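Side-chain contacts in phosphate-binding protein PstS 2 (Streptococcus pneumoniae, PDB 4H1X), which probably captures phosphate as the solute-binding subunit of the PstSACB ABC transporter that imports it: residues A[106-111]-A[120-125]; A[112-117]-A[205-210]; A[164-169]-A[225-230]; A[195-200]-A[220-225]. All blocks are in the same frame, centred on the assembly; numbering follows the deposited sequence. Where two conformers were deposited one is given.

Contact 1: residues A[106-111]-A[120-125]; sequences FNIVWS and DFISFI
Helix-on-sheet packing in one lobe of a periplasmic binding protein brings Ile108 and Trp110 of strand 103-110 against Ile122 and Ile125 of helix 116-126. The contact is apolar. The CD1 methyls of Ile108 and Ile122 meet at 3.4 Å, with the two side chains running past each other in opposite directions. Ile122 was deposited in two conformers, so the tightness of this approach is doubtful. CG1 of Ile108 lies between the backbone N and the carbonyl carbon (chi1 59°), and the chain then extends to present CD1 to the helix. On the helix, Ile125 CD1 lies 4.4 Å from Ile108 CD1 and also rests over a face of the Phe121 ring. Strand and helix segments run nearly antiparallel at 157°, their axes 11.6 Å apart. This is the layered alpha/beta architecture of the lobe, with the helix lying along the strand over one face of the sheet. Trp110 extends the contact along the strand: its CE3 comes 4.3 Å from Ile122 CD1, obliquely to the ring. Ile108 CG1 sits in the plane of the same indole, at its edge. Met170 of helix 164-180 and Ile207 of strand 207-210 also touch Ile108.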
loop_
_atom_site.group_PDB
_atom_site.type_symbol
_atom_site.label_atom_id
_atom_site.label_comp_id
_atom_site.label_asym_id
_atom_site.label_seq_id
_atom_site.Cartn_x
_atom_site.Cartn_y
_atom_site.Cartn_z
ATOM N N PHE A 106 -4.962 -0.751 -3.558
ATOM C CA PHE A 106 -4.171 -1.573 -4.455
ATOM C C PHE A 106 -5.112 -1.934 -5.586
ATOM O O PHE A 106 -6.024 -2.759 -5.405
ATOM C CB PHE A 106 -3.584 -2.812 -3.790
ATOM C CG PHE A 106 -2.392 -2.627 -2.879
ATOM C CD1 PHE A 106 -1.882 -1.354 -2.614
ATOM C CD2 PHE A 106 -1.724 -3.732 -2.355
ATOM C CE1 PHE A 106 -0.735 -1.192 -1.819
ATOM C CE2 PHE A 106 -0.580 -3.565 -1.558
ATOM C CZ PHE A 106 -0.114 -2.295 -1.273
ATOM N N ASN A 107 -5.002 -1.180 -6.681
ATOM C CA ASN A 107 -5.831 -1.382 -7.852
ATOM C C ASN A 107 -5.162 -2.283 -8.870
ATOM O O ASN A 107 -3.950 -2.200 -9.093
ATOM C CB ASN A 107 -6.116 -0.029 -8.531
ATOM C CG ASN A 107 -7.120 0.804 -7.785
ATOM O OD1 ASN A 107 -8.146 0.308 -7.322
ATOM N ND2 ASN A 107 -6.843 2.076 -7.642
ATOM N N ILE A 108 -5.989 -3.073 -9.528
ATOM C CA ILE A 108 -5.665 -3.820 -10.739
ATOM C C ILE A 108 -6.449 -3.113 -11.856
ATOM O O ILE A 108 -7.542 -2.561 -11.607
ATOM C CB ILE A 108 -5.958 -5.335 -10.663
ATOM C CG1 ILE A 108 -7.463 -5.615 -10.360
ATOM C CG2 ILE A 108 -5.005 -6.009 -9.677
ATOM C CD1 ILE A 108 -7.914 -6.997 -10.567
ATOM N N VAL A 109 -5.858 -3.038 -13.045
ATOM C CA VAL A 109 -6.473 -2.358 -14.174
ATOM C C VAL A 109 -6.407 -3.287 -15.375
ATOM O O VAL A 109 -5.453 -4.048 -15.499
ATOM C CB VAL A 109 -5.851 -0.969 -14.494
ATOM C CG1 VAL A 109 -5.863 -0.052 -13.270
ATOM C CG2 VAL A 109 -4.430 -1.092 -15.029
ATOM N N TRP A 110 -7.408 -3.206 -16.242
ATOM C CA TRP A 110 -7.445 -3.995 -17.472
ATOM C C TRP A 110 -8.242 -3.235 -18.533
ATOM O O TRP A 110 -8.932 -2.251 -18.209
ATOM C CB TRP A 110 -8.045 -5.394 -17.220
ATOM C CG TRP A 110 -9.486 -5.390 -16.818
ATOM C CD1 TRP A 110 -10.573 -5.464 -17.641
ATOM C CD2 TRP A 110 -9.988 -5.426 -15.485
ATOM N NE1 TRP A 110 -11.725 -5.547 -16.898
ATOM C CE2 TRP A 110 -11.396 -5.535 -15.568
ATOM C CE3 TRP A 110 -9.383 -5.387 -14.218
ATOM C CZ2 TRP A 110 -12.216 -5.576 -14.425
ATOM C CZ3 TRP A 110 -10.195 -5.421 -13.088
ATOM C CH2 TRP A 110 -11.591 -5.502 -13.198
ATOM N N SER A 111 -8.163 -3.707 -19.786
ATOM C CA SER A 111 -8.899 -3.094 -20.881
ATOM C C SER A 111 -9.752 -4.160 -21.550
ATOM O O SER A 111 -9.800 -5.313 -21.079
ATOM C CB SER A 111 -7.909 -2.518 -21.883
ATOM O OG SER A 111 -7.229 -3.591 -22.521
ATOM N N ASP A 120 -10.385 -15.118 -16.052
ATOM C CA ASP A 120 -10.503 -16.219 -15.083
ATOM C C ASP A 120 -9.660 -15.900 -13.828
ATOM O O ASP A 120 -10.089 -16.167 -12.702
ATOM C CB ASP A 120 -10.074 -17.547 -15.708
ATOM C CG ASP A 120 -10.361 -18.727 -14.795
ATOM O OD1 ASP A 120 -11.554 -19.033 -14.581
ATOM O OD2 ASP A 120 -9.408 -19.242 -14.181
ATOM N N PHE A 121 -8.470 -15.321 -14.034
ATOM C CA PHE A 121 -7.603 -14.920 -12.918
ATOM C C PHE A 121 -8.302 -13.821 -12.069
ATOM O O PHE A 121 -8.291 -13.914 -10.835
ATOM C CB PHE A 121 -6.238 -14.452 -13.424
ATOM C CG PHE A 121 -5.244 -14.086 -12.339
ATOM C CD1 PHE A 121 -5.059 -14.910 -11.231
ATOM C CD2 PHE A 121 -4.502 -12.918 -12.421
ATOM C CE1 PHE A 121 -4.107 -14.587 -10.246
ATOM C CE2 PHE A 121 -3.554 -12.599 -11.436
ATOM C CZ PHE A 121 -3.390 -13.419 -10.343
ATOM N N ILE A 122 -8.957 -12.822 -12.718
ATOM C CA ILE A 122 -9.719 -11.754 -12.038
ATOM C C ILE A 122 -10.839 -12.394 -11.206
ATOM O O ILE A 122 -11.092 -11.981 -10.077
ATOM C CB ILE A 122 -10.289 -10.706 -13.061
ATOM C CG1 ILE A 122 -9.183 -9.934 -13.820
ATOM C CG2 ILE A 122 -11.328 -9.755 -12.441
ATOM C CD1 ILE A 122 -8.131 -9.275 -13.020
ATOM N N SER A 123 -11.528 -13.414 -11.788
ATOM C CA SER A 123 -12.621 -14.117 -11.092
ATOM C C SER A 123 -12.073 -14.764 -9.816
ATOM O O SER A 123 -12.699 -14.695 -8.758
ATOM C CB SER A 123 -13.281 -15.148 -12.003
ATOM O OG SER A 123 -13.886 -14.516 -13.123
ATOM N N PHE A 124 -10.878 -15.360 -9.912
ATOM C CA PHE A 124 -10.228 -15.977 -8.738
ATOM C C PHE A 124 -9.940 -14.904 -7.683
ATOM O O PHE A 124 -10.209 -15.109 -6.515
ATOM C CB PHE A 124 -8.912 -16.660 -9.153
ATOM C CG PHE A 124 -8.187 -17.217 -7.941
ATOM C CD1 PHE A 124 -8.606 -18.410 -7.346
ATOM C CD2 PHE A 124 -7.172 -16.489 -7.319
ATOM C CE1 PHE A 124 -7.968 -18.908 -6.214
ATOM C CE2 PHE A 124 -6.568 -16.966 -6.148
ATOM C CZ PHE A 124 -6.970 -18.174 -5.606
ATOM N N ILE A 125 -9.384 -13.767 -8.098
ATOM C CA ILE A 125 -9.079 -12.670 -7.170
ATOM C C ILE A 125 -10.367 -12.181 -6.466
ATOM O O ILE A 125 -10.336 -11.871 -5.264
ATOM C CB ILE A 125 -8.382 -11.519 -7.911
ATOM C CG1 ILE A 125 -6.960 -11.933 -8.386
ATOM C CG2 ILE A 125 -8.312 -10.257 -7.000
ATOM C CD1 ILE A 125 -6.277 -10.876 -9.381
#

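Contact 2: residues A[112-117]-A[205-210]; sequences SNLSKL and ADIGMV
A water links Asp206 to Ser115. The water oxygen donates to Asp206 OD1 at 2.6 Å and accepts from Ser115 N at 2.9 Å. The other carboxylate oxygen, OD2, takes a hydrogen bond from Ser159 N, so each carboxylate oxygen of Asp206 has a partner, which probably restrains the rotation of the group. A negative carboxylate would probably polarise the bridging water. A second water joins the same two segments: the oxygen of this second water accepts from Asn113 ND2 at 3.1 Å and donates to Ala205 O at 2.8 Å. Both bridges thus run from the 112-117 loop to Ala205 and Asp206, just ahead of strand 207-210, and no direct hydrogen bond crosses the contact.

Leu114 supplies the apolar part. Its CG stands anti to the backbone N (chi1 -172°), and CD1 reaches over to the strand. Leu114 CD1 lies 3.4 Å from Asp206 O and 3.7 Å from Ile207 CG1. The Leu114 and Ile207 side chains cross obliquely, and both also touch Ile122 of helix 116-126. Ser115 turns its hydroxyl to another task: OG bonds Gly118 N and caps the first turn of that helix. The backbone N of Ser115 holds the water while its side chain holds the helix.

The arrangement is a serine N-cap at a strand-to-helix connection. The connection leaves strand 103-110, and its loop is tied by water to the residues just ahead of strand 207-210, its antiparallel neighbour.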
loop_
_atom_site.group_PDB
_atom_site.type_symbol
_atom_site.label_atom_id
_atom_site.label_comp_id
_atom_site.label_asym_id
_atom_site.label_seq_id
_atom_site.Cartn_x
_atom_site.Cartn_y
_atom_site.Cartn_z
ATOM N N SER A 112 -10.365 -3.792 -22.679
ATOM C CA SER A 112 -11.148 -4.689 -23.504
ATOM C C SER A 112 -10.240 -5.803 -24.071
ATOM O O SER A 112 -10.745 -6.816 -24.541
ATOM C CB SER A 112 -11.832 -3.906 -24.622
ATOM O OG SER A 112 -10.891 -3.274 -25.479
ATOM N N ASN A 113 -8.903 -5.620 -23.987
ATOM C CA ASN A 113 -7.917 -6.622 -24.444
ATOM C C ASN A 113 -7.772 -7.821 -23.469
ATOM O O ASN A 113 -7.123 -8.823 -23.823
ATOM C CB ASN A 113 -6.541 -5.955 -24.625
ATOM C CG ASN A 113 -5.501 -6.884 -25.227
ATOM O OD1 ASN A 113 -5.728 -7.496 -26.273
ATOM N ND2 ASN A 113 -4.421 -7.108 -24.500
ATOM N N LEU A 114 -8.374 -7.733 -22.260
ATOM C CA LEU A 114 -8.237 -8.776 -21.238
ATOM C C LEU A 114 -8.710 -10.149 -21.748
ATOM O O LEU A 114 -9.897 -10.360 -22.021
ATOM C CB LEU A 114 -8.962 -8.402 -19.928
ATOM C CG LEU A 114 -8.676 -9.379 -18.785
ATOM C CD1 LEU A 114 -7.242 -9.280 -18.353
ATOM C CD2 LEU A 114 -9.602 -9.097 -17.592
ATOM N N SER A 115 -7.754 -11.085 -21.839
ATOM C CA SER A 115 -7.963 -12.454 -22.339
ATOM C C SER A 115 -8.930 -13.231 -21.463
ATOM O O SER A 115 -9.164 -12.837 -20.326
ATOM C CB SER A 115 -6.623 -13.190 -22.396
ATOM O OG SER A 115 -6.054 -13.382 -21.107
ATOM N N LYS A 116 -9.490 -14.343 -21.987
ATOM C CA LYS A 116 -10.342 -15.245 -21.200
ATOM C C LYS A 116 -9.561 -15.707 -19.949
ATOM O O LYS A 116 -10.123 -15.768 -18.851
ATOM C CB LYS A 116 -10.723 -16.451 -22.075
ATOM C CG LYS A 116 -11.821 -17.341 -21.500
ATOM C CD LYS A 116 -12.193 -18.428 -22.509
ATOM C CE LYS A 116 -13.372 -19.244 -22.051
ATOM N NZ LYS A 116 -14.660 -18.608 -22.438
ATOM N N LEU A 117 -8.262 -16.030 -20.120
ATOM C CA LEU A 117 -7.424 -16.465 -19.005
ATOM C C LEU A 117 -7.300 -15.321 -17.954
ATOM O O LEU A 117 -7.468 -15.586 -16.755
ATOM C CB LEU A 117 -6.044 -16.931 -19.512
ATOM C CG LEU A 117 -4.990 -17.270 -18.430
ATOM C CD1 LEU A 117 -5.460 -18.426 -17.546
ATOM C CD2 LEU A 117 -3.654 -17.586 -19.073
ATOM N N ALA A 205 0.904 -6.001 -21.327
ATOM C CA ALA A 205 0.490 -6.598 -20.064
ATOM C C ALA A 205 -0.972 -6.917 -20.165
ATOM O O ALA A 205 -1.741 -6.128 -20.732
ATOM C CB ALA A 205 0.722 -5.640 -18.906
ATOM N N ASP A 206 -1.373 -8.020 -19.554
ATOM C CA ASP A 206 -2.771 -8.390 -19.495
ATOM C C ASP A 206 -3.454 -7.574 -18.388
ATOM O O ASP A 206 -4.597 -7.155 -18.533
ATOM C CB ASP A 206 -2.893 -9.896 -19.260
ATOM C CG ASP A 206 -2.211 -10.714 -20.361
ATOM O OD1 ASP A 206 -2.609 -10.581 -21.526
ATOM O OD2 ASP A 206 -1.214 -11.407 -20.062
ATOM N N ILE A 207 -2.763 -7.428 -17.252
ATOM C CA ILE A 207 -3.308 -6.733 -16.081
ATOM C C ILE A 207 -2.241 -5.782 -15.545
ATOM O O ILE A 207 -1.053 -6.150 -15.491
ATOM C CB ILE A 207 -3.719 -7.779 -15.003
ATOM C CG1 ILE A 207 -4.821 -8.745 -15.552
ATOM C CG2 ILE A 207 -4.229 -7.111 -13.714
ATOM C CD1 ILE A 207 -4.990 -10.067 -14.725
ATOM N N GLY A 208 -2.682 -4.602 -15.136
ATOM C CA GLY A 208 -1.802 -3.602 -14.536
ATOM C C GLY A 208 -2.060 -3.484 -13.052
ATOM O O GLY A 208 -3.182 -3.738 -12.594
HETATM N N MSE A 209 -1.026 -3.088 -12.298
HETATM C CA MSE A 209 -1.076 -2.887 -10.849
HETATM C C MSE A 209 -0.771 -1.430 -10.566
HETATM O O MSE A 209 0.272 -0.926 -10.985
HETATM C CB MSE A 209 -0.078 -3.774 -10.086
HETATM C CG MSE A 209 -0.135 -5.244 -10.441
HETATM SE SE MSE A 209 1.253 -6.218 -9.430
HETATM C CE MSE A 209 2.877 -5.589 -10.299
ATOM N N VAL A 210 -1.684 -0.760 -9.872
ATOM C CA VAL A 210 -1.634 0.686 -9.595
ATOM C C VAL A 210 -1.933 0.875 -8.110
ATOM O O VAL A 210 -3.017 0.518 -7.670
ATOM C CB VAL A 210 -2.647 1.427 -10.526
ATOM C CG1 VAL A 210 -2.680 2.932 -10.219
ATOM C CG2 VAL A 210 -2.323 1.187 -12.012
HETATM O O HOH W 1 -3.930 -5.200 -22.141
HETATM O O HOH W 2 -5.092 -9.923 -21.891
#

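Contact 3: residues A[164-169]-A[225-230]; sequences TSVSSL and DAIALD
Leu169 CD2 meets both Ile227 and Ala228. Leu169 CD2 lies 3.8 Å from Ala228 CB and 4.0 Å from Ile227 CD1, so a single methyl covers two successive residues. The CG of Leu169 is anti to its own backbone N (chi1 178°), which carries the branch out from the helix to the strand. Leu169 and Ile227 lie alongside each other, pointing in opposite directions. Val166, one turn earlier on the helix, adds a looser touch: its CG1 is 4.3 Å from Ile227 CD1. All four residues are buried, and the contact is wholly apolar.

The backbone explains why neighbours in sequence face the same helix. Ile227 and Ala228 form a classic beta bulge opposite Phe106. Both are joined to Phe106 by backbone hydrogen bonds, one from each residue of the bulge.

Further out lie polar groups. Asp230 makes a salt bridge with Arg104, which also bonds Ser165 OG. Thr164 OG1 binds a citrate, probably from the crystallisation liquor.

Met170 and Leu173 of helix 164-180 also pack on Ile227, and Phe139 touches Ala228. The first turns of this helix therefore sit against the bulge where strand 223-236, paired with strand 103-110, bends at Ile227 on its way from one part of the large sheet to the other.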
loop_
_atom_site.group_PDB
_atom_site.type_symbol
_atom_site.label_atom_id
_atom_site.label_comp_id
_atom_site.label_asym_id
_atom_site.label_seq_id
_atom_site.Cartn_x
_atom_site.Cartn_y
_atom_site.Cartn_z
ATOM N N THR A 164 5.375 -1.589 -7.523
ATOM C CA THR A 164 6.184 -2.485 -6.692
ATOM C C THR A 164 5.414 -2.818 -5.408
ATOM O O THR A 164 5.569 -3.903 -4.848
ATOM C CB THR A 164 7.535 -1.835 -6.355
ATOM O OG1 THR A 164 7.321 -0.628 -5.614
ATOM C CG2 THR A 164 8.390 -1.568 -7.592
ATOM N N SER A 165 4.590 -1.854 -4.929
ATOM C CA SER A 165 3.835 -2.042 -3.683
ATOM C C SER A 165 2.814 -3.175 -3.777
ATOM O O SER A 165 2.510 -3.813 -2.763
ATOM C CB SER A 165 3.106 -0.757 -3.293
ATOM O OG SER A 165 4.049 0.260 -2.985
ATOM N N VAL A 166 2.272 -3.415 -4.980
ATOM C CA VAL A 166 1.251 -4.459 -5.148
ATOM C C VAL A 166 1.878 -5.816 -5.493
ATOM O O VAL A 166 1.193 -6.837 -5.374
ATOM C CB VAL A 166 0.234 -4.036 -6.243
ATOM C CG1 VAL A 166 -0.984 -4.982 -6.280
ATOM C CG2 VAL A 166 -0.210 -2.589 -6.051
ATOM N N SER A 167 3.160 -5.830 -5.909
ATOM C CA SER A 167 3.864 -7.039 -6.368
ATOM C C SER A 167 3.817 -8.219 -5.401
ATOM O O SER A 167 3.524 -9.335 -5.838
ATOM C CB SER A 167 5.316 -6.717 -6.693
ATOM O OG SER A 167 5.358 -5.787 -7.759
ATOM N N SER A 168 4.128 -7.995 -4.102
ATOM C CA SER A 168 4.153 -9.088 -3.127
ATOM C C SER A 168 2.787 -9.754 -3.026
ATOM O O SER A 168 2.717 -10.977 -3.112
ATOM C CB SER A 168 4.623 -8.616 -1.754
ATOM O OG SER A 168 4.743 -9.756 -0.920
ATOM N N LEU A 169 1.719 -8.944 -2.905
ATOM C CA LEU A 169 0.358 -9.456 -2.812
ATOM C C LEU A 169 -0.043 -10.190 -4.103
ATOM O O LEU A 169 -0.664 -11.261 -4.031
ATOM C CB LEU A 169 -0.638 -8.337 -2.501
ATOM C CG LEU A 169 -2.116 -8.801 -2.437
ATOM C CD1 LEU A 169 -2.328 -9.900 -1.361
ATOM C CD2 LEU A 169 -3.044 -7.629 -2.208
ATOM N N ASP A 225 -10.065 -1.778 -10.360
ATOM C CA ASP A 225 -10.734 -2.493 -9.294
ATOM C C ASP A 225 -9.808 -2.593 -8.080
ATOM O O ASP A 225 -8.666 -3.038 -8.218
ATOM C CB ASP A 225 -11.076 -3.885 -9.843
ATOM C CG ASP A 225 -11.590 -4.862 -8.826
ATOM O OD1 ASP A 225 -12.631 -4.566 -8.193
ATOM O OD2 ASP A 225 -10.969 -5.939 -8.680
ATOM N N ALA A 226 -10.286 -2.171 -6.896
ATOM C CA ALA A 226 -9.435 -2.249 -5.693
ATOM C C ALA A 226 -9.493 -3.661 -5.102
ATOM O O ALA A 226 -10.533 -4.072 -4.579
ATOM C CB ALA A 226 -9.863 -1.209 -4.664
ATOM N N ILE A 227 -8.383 -4.400 -5.193
ATOM C CA ILE A 227 -8.277 -5.769 -4.671
ATOM C C ILE A 227 -7.913 -5.741 -3.178
ATOM O O ILE A 227 -8.066 -6.739 -2.494
ATOM C CB ILE A 227 -7.287 -6.642 -5.481
ATOM C CG1 ILE A 227 -5.834 -6.129 -5.394
ATOM C CG2 ILE A 227 -7.766 -6.797 -6.916
ATOM C CD1 ILE A 227 -4.699 -7.150 -5.869
ATOM N N ALA A 228 -7.430 -4.611 -2.682
ATOM C CA ALA A 228 -7.052 -4.460 -1.279
ATOM C C ALA A 228 -6.915 -3.002 -0.918
ATOM O O ALA A 228 -6.660 -2.159 -1.795
ATOM C CB ALA A 228 -5.718 -5.163 -1.008
ATOM N N LEU A 229 -7.031 -2.714 0.382
ATOM C CA LEU A 229 -6.756 -1.396 0.942
ATOM C C LEU A 229 -5.558 -1.549 1.834
ATOM O O LEU A 229 -5.479 -2.494 2.635
ATOM C CB LEU A 229 -7.947 -0.794 1.702
ATOM C CG LEU A 229 -9.237 -0.589 0.907
ATOM C CD1 LEU A 229 -10.306 -0.005 1.812
ATOM C CD2 LEU A 229 -9.013 0.315 -0.293
ATOM N N ASP A 230 -4.585 -0.679 1.635
ATOM C CA ASP A 230 -3.361 -0.728 2.402
ATOM C C ASP A 230 -3.323 0.473 3.311
ATOM O O ASP A 230 -3.156 1.589 2.828
ATOM C CB ASP A 230 -2.143 -0.759 1.458
ATOM C CG ASP A 230 -0.806 -0.727 2.177
ATOM O OD1 ASP A 230 -0.618 -1.529 3.138
ATOM O OD2 ASP A 230 0.041 0.115 1.808
#

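Contact 4: residues A[195-200]-A[220-225]; sequences AGITAV and KSLTHD
Lys220 and Ser221 lead into Leu222, the residue that meets Ile197 and Val200 of helix 193-202. The carbonyl O of Lys220 accepts a weak hydrogen bond from Lys201 NZ, close to the end of that helix. Ser221 takes a positive phi of 77° and turns the chain toward the sheet.

Leu222 then carries the contact. Its CG stands anti to the carbonyl carbon, beside the backbone N (chi1 -56°), and the side chain extends toward the helix. The two branches divide the work. Leu222 CD1 meets Ile197 CG2 at 4.0 Å, and Leu222 CD2 meets Val200 CG1 at 3.8 Å. The forked end thus spans two residues three apart on one side of the helix, and lies at a slant to each. Val200 presents CG1 because this methyl is anti to its backbone N (chi1 168°), while CG2 turns elsewhere, against Gly208 of strand 207-210. Every contact across the two segments is between apolar carbons.

Thr223 and Asp225 pair with Trp110 and Ile108, respectively, through the backbone, and the side chain of Thr223 touches Trp110 as well. Leu222 reaches helix 193-202, whereas Ile108 and Trp110 pack on helix 116-126. Helices on both faces of a central sheet are typical of the three-layer alpha/beta/alpha lobes of periplasmic binding proteins.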
loop_
_atom_site.group_PDB
_atom_site.type_symbol
_atom_site.label_atom_id
_atom_site.label_comp_id
_atom_site.label_asym_id
_atom_site.label_seq_id
_atom_site.Cartn_x
_atom_site.Cartn_y
_atom_site.Cartn_z
ATOM N N ALA A 195 3.914 2.823 -15.495
ATOM C CA ALA A 195 4.385 1.812 -16.457
ATOM C C ALA A 195 3.377 0.655 -16.618
ATOM O O ALA A 195 3.183 0.182 -17.730
ATOM C CB ALA A 195 5.753 1.274 -16.055
ATOM N N GLY A 196 2.678 0.299 -15.543
ATOM C CA GLY A 196 1.634 -0.726 -15.576
ATOM C C GLY A 196 0.442 -0.289 -16.424
ATOM O O GLY A 196 -0.069 -1.060 -17.248
ATOM N N ILE A 197 -0.025 0.957 -16.220
ATOM C CA ILE A 197 -1.150 1.504 -17.010
ATOM C C ILE A 197 -0.774 1.500 -18.505
ATOM O O ILE A 197 -1.550 1.032 -19.348
ATOM C CB ILE A 197 -1.505 2.941 -16.507
ATOM C CG1 ILE A 197 -2.105 2.869 -15.099
ATOM C CG2 ILE A 197 -2.462 3.655 -17.488
ATOM C CD1 ILE A 197 -2.069 4.174 -14.327
ATOM N N THR A 198 0.423 2.028 -18.828
ATOM C CA THR A 198 0.919 2.092 -20.209
ATOM C C THR A 198 0.974 0.671 -20.833
ATOM O O THR A 198 0.512 0.489 -21.961
ATOM C CB THR A 198 2.263 2.795 -20.237
ATOM O OG1 THR A 198 2.066 4.155 -19.828
ATOM C CG2 THR A 198 2.921 2.767 -21.620
ATOM N N ALA A 199 1.481 -0.324 -20.074
ATOM C CA ALA A 199 1.623 -1.707 -20.541
ATOM C C ALA A 199 0.263 -2.287 -20.892
ATOM O O ALA A 199 0.135 -2.935 -21.929
ATOM C CB ALA A 199 2.311 -2.556 -19.478
ATOM N N VAL A 200 -0.774 -1.981 -20.089
ATOM C CA VAL A 200 -2.120 -2.499 -20.369
ATOM C C VAL A 200 -2.648 -1.855 -21.669
ATOM O O VAL A 200 -3.131 -2.561 -22.544
ATOM C CB VAL A 200 -3.096 -2.287 -19.180
ATOM C CG1 VAL A 200 -4.544 -2.555 -19.590
ATOM C CG2 VAL A 200 -2.718 -3.166 -17.994
ATOM N N LYS A 220 -8.997 6.437 -18.925
ATOM C CA LYS A 220 -9.630 6.349 -20.245
ATOM C C LYS A 220 -9.358 4.988 -20.892
ATOM O O LYS A 220 -8.203 4.581 -20.988
ATOM C CB LYS A 220 -9.159 7.493 -21.164
ATOM C CG LYS A 220 -10.183 7.865 -22.230
ATOM C CD LYS A 220 -9.700 9.028 -23.093
ATOM C CE LYS A 220 -10.617 9.285 -24.268
ATOM N NZ LYS A 220 -10.292 10.559 -24.962
ATOM N N SER A 221 -10.434 4.273 -21.272
ATOM C CA SER A 221 -10.432 2.943 -21.918
ATOM C C SER A 221 -10.162 1.807 -20.919
ATOM O O SER A 221 -10.128 0.657 -21.338
ATOM C CB SER A 221 -9.407 2.866 -23.057
ATOM O OG SER A 221 -8.076 2.698 -22.582
ATOM N N LEU A 222 -9.957 2.112 -19.623
ATOM C CA LEU A 222 -9.667 1.068 -18.646
ATOM C C LEU A 222 -10.735 0.902 -17.596
ATOM O O LEU A 222 -11.474 1.847 -17.284
ATOM C CB LEU A 222 -8.335 1.336 -17.890
ATOM C CG LEU A 222 -7.072 1.505 -18.726
ATOM C CD1 LEU A 222 -5.846 1.611 -17.825
ATOM C CD2 LEU A 222 -6.918 0.387 -19.731
ATOM N N THR A 223 -10.728 -0.289 -16.974
ATOM C CA THR A 223 -11.510 -0.593 -15.777
ATOM C C THR A 223 -10.481 -0.777 -14.655
ATOM O O THR A 223 -9.413 -1.349 -14.907
ATOM C CB THR A 223 -12.393 -1.842 -15.978
ATOM O OG1 THR A 223 -13.233 -1.647 -17.118
ATOM C CG2 THR A 223 -13.264 -2.146 -14.752
ATOM N N HIS A 224 -10.731 -0.201 -13.481
ATOM C CA HIS A 224 -9.864 -0.397 -12.315
ATOM C C HIS A 224 -10.709 -1.010 -11.219
ATOM O O HIS A 224 -11.931 -0.795 -11.162
ATOM C CB HIS A 224 -9.164 0.887 -11.839
ATOM C CG HIS A 224 -10.092 1.888 -11.236
ATOM N ND1 HIS A 224 -10.700 2.866 -12.008
ATOM C CD2 HIS A 224 -10.488 2.036 -9.952
ATOM C CE1 HIS A 224 -11.429 3.582 -11.169
ATOM N NE2 HIS A 224 -11.345 3.112 -9.926
ATOM N N ASP A 225 -10.065 -1.778 -10.360
ATOM C CA ASP A 225 -10.734 -2.493 -9.294
ATOM C C ASP A 225 -9.808 -2.593 -8.080
ATOM O O ASP A 225 -8.666 -3.038 -8.218
ATOM C CB ASP A 225 -11.076 -3.885 -9.843
ATOM C CG ASP A 225 -11.590 -4.862 -8.826
ATOM O OD1 ASP A 225 -12.631 -4.566 -8.193
ATOM O OD2 ASP A 225 -10.969 -5.939 -8.680
#

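The four contacts gather round one sheet, in which strand 103-110 runs antiparallel to both neighbours, 207-210 and 223-236. This matches the strand order of class II periplasmic binding proteins, where a strand from the other half of the chain is inserted between two strands of this lobe. Contacts 1 and 2, with centres about 7 Å apart, share helix 116-126 and join where Val109 N meets Gly208 O at 2.8 Å. Contact 4 lies about 8 Å from contact 2, centre to centre, through Val200 and Ile197 of helix 193-202. Contact 3 is about 15 Å from contacts 2 and 4, centre to centre. It is nearest the chain's centre, where Thr164 binds citrate, consistent with a ligand cleft there.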